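Local coordinates for UPF0434 family protein (PDB 6F5Z) that probably binds and activates methyltransferases involved in translation, as a Trm112-type subunit seen here in complex with a putative methyltransferase, at residues C10-D14 / V39-Y44. Numbering follows the deposited sequence.
Sequences CDPLD and VTGEVY
Tyr44 and Thr40 both donate to the carboxylate of Asp11, one to each oxygen. The Tyr44 hydroxyl OH reaches Asp11 OD1 at 2.7 Å from above the carboxylate plane, which stands 84° to the phenol ring. From the opposite face Leu13 N binds Asp11 OD1 at 3.0 Å, closing an Asx turn. Asp11 CG lies anti to the backbone N (chi1 -166°), which brings the carboxylate end up against 39-44. There Asp11 OD2 accepts a hydrogen bond from Thr40 OG1 on its syn lone pair at 2.6 Å, and a water donates to Asp11 OD2 while accepting from Thr40 N. Thr40 OG1 in turn accepts from Glu42 N; this ST turn shapes the bend between strands 33-37 and 43-47 in the antiparallel sheet of this Trm112p-like protein, and the Asp11 bonds tie that bend to the loop before strand 18-22. With Asp11 replaced by alanine, the Tyr44 and Thr40 hydroxyls would probably lose the carboxylate they share, and the turn at 10-14 its Asx bond. Pro12 CD packs obliquely on the Tyr44 ring, an off-centre CH-pi contact 4.2 Å from its centroid; Pro12 also packs on Pro98 of the methyltransferase chain. At the solvent side Leu13 CD1 rests 3.6 Å from Glu42 CG.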
loop_
_atom_site.group_PDB
_atom_site.type_symbol
_atom_site.label_atom_id
_atom_site.label_comp_id
_atom_site.label_asym_id
_atom_site.label_seq_id
_atom_site.Cartn_x
_atom_site.Cartn_y
_atom_site.Cartn_z
ATOM N N CYS C 10 8.024 9.939 25.612
ATOM C CA CYS C 10 7.192 10.605 26.589
ATOM C C CYS C 10 6.674 9.610 27.581
ATOM O O CYS C 10 6.794 8.395 27.400
ATOM C CB CYS C 10 6.055 11.354 25.912
ATOM S SG CYS C 10 4.895 10.260 25.066
ATOM N N ASP C 11 6.134 10.115 28.711
ATOM C CA ASP C 11 5.586 9.233 29.703
ATOM C C ASP C 11 4.411 8.456 29.091
ATOM O O ASP C 11 3.512 9.066 28.559
ATOM C CB ASP C 11 5.088 10.071 30.887
ATOM C CG ASP C 11 4.781 9.293 32.142
ATOM O OD1 ASP C 11 4.249 8.154 32.038
ATOM O OD2 ASP C 11 4.997 9.845 33.246
ATOM N N PRO C 12 4.423 7.122 29.096
ATOM C CA PRO C 12 3.296 6.382 28.482
ATOM C C PRO C 12 1.967 6.631 29.160
ATOM O O PRO C 12 0.939 6.485 28.504
ATOM C CB PRO C 12 3.707 4.917 28.637
ATOM C CG PRO C 12 4.691 4.895 29.798
ATOM C CD PRO C 12 5.439 6.207 29.664
ATOM N N LEU C 13 1.975 7.067 30.447
ATOM C CA LEU C 13 0.686 7.235 31.137
ATOM C C LEU C 13 -0.116 8.407 30.634
ATOM O O LEU C 13 -1.315 8.272 30.436
ATOM C CB LEU C 13 0.906 7.411 32.633
ATOM C CG LEU C 13 1.401 6.189 33.390
ATOM C CD1 LEU C 13 1.808 6.571 34.786
ATOM C CD2 LEU C 13 0.314 5.110 33.469
ATOM N N ASP C 14 0.525 9.562 30.451
ATOM C CA ASP C 14 -0.190 10.786 30.081
ATOM C C ASP C 14 0.478 11.596 28.967
ATOM O O ASP C 14 0.031 12.712 28.621
ATOM C CB ASP C 14 -0.388 11.662 31.343
ATOM C CG ASP C 14 0.923 12.214 31.867
ATOM O OD1 ASP C 14 1.993 11.752 31.410
ATOM O OD2 ASP C 14 0.886 13.146 32.704
ATOM N N VAL C 39 5.207 14.934 35.380
ATOM C CA VAL C 39 3.867 15.141 35.938
ATOM C C VAL C 39 3.493 14.002 36.851
ATOM O O VAL C 39 3.000 14.232 37.969
ATOM C CB VAL C 39 2.834 15.307 34.786
ATOM C CG1 VAL C 39 1.408 15.442 35.316
ATOM C CG2 VAL C 39 3.181 16.487 33.884
ATOM N N THR C 40 3.702 12.757 36.403
ATOM C CA THR C 40 3.291 11.600 37.206
ATOM C C THR C 40 4.281 11.219 38.309
ATOM O O THR C 40 3.913 10.462 39.212
ATOM C CB THR C 40 3.152 10.345 36.295
ATOM O OG1 THR C 40 4.456 10.009 35.794
ATOM C CG2 THR C 40 2.179 10.566 35.151
ATOM N N GLY C 41 5.542 11.603 38.130
ATOM C CA GLY C 41 6.666 11.255 38.999
ATOM C C GLY C 41 7.101 9.806 38.813
ATOM O O GLY C 41 7.970 9.317 39.546
ATOM N N GLU C 42 6.516 9.091 37.814
ATOM C CA GLU C 42 6.881 7.681 37.610
ATOM C C GLU C 42 8.332 7.584 37.086
ATOM O O GLU C 42 8.794 8.433 36.329
ATOM C CB GLU C 42 5.891 6.978 36.657
ATOM C CG GLU C 42 4.488 6.852 37.245
ATOM C CD GLU C 42 4.273 6.019 38.501
ATOM O OE1 GLU C 42 5.163 5.219 38.875
ATOM O OE2 GLU C 42 3.173 6.146 39.091
ATOM N N VAL C 43 9.060 6.578 37.567
ATOM C CA VAL C 43 10.462 6.362 37.226
ATOM C C VAL C 43 10.548 5.179 36.268
ATOM O O VAL C 43 10.161 4.074 36.639
ATOM C CB VAL C 43 11.331 6.142 38.494
ATOM C CG1 VAL C 43 12.798 5.868 38.102
ATOM C CG2 VAL C 43 11.240 7.352 39.440
ATOM N N TYR C 44 11.075 5.416 35.064
ATOM C CA TYR C 44 11.241 4.405 34.006
ATOM C C TYR C 44 12.740 4.143 33.898
ATOM O O TYR C 44 13.489 5.012 33.426
ATOM C CB TYR C 44 10.637 4.926 32.704
ATOM C CG TYR C 44 9.158 5.214 32.878
ATOM C CD1 TYR C 44 8.226 4.177 32.901
ATOM C CD2 TYR C 44 8.685 6.521 32.994
ATOM C CE1 TYR C 44 6.869 4.428 33.069
ATOM C CE2 TYR C 44 7.319 6.785 33.130
ATOM C CZ TYR C 44 6.415 5.730 33.170
ATOM O OH TYR C 44 5.050 5.920 33.320
HETATM O O HOH W 1 4.879 12.497 33.747
#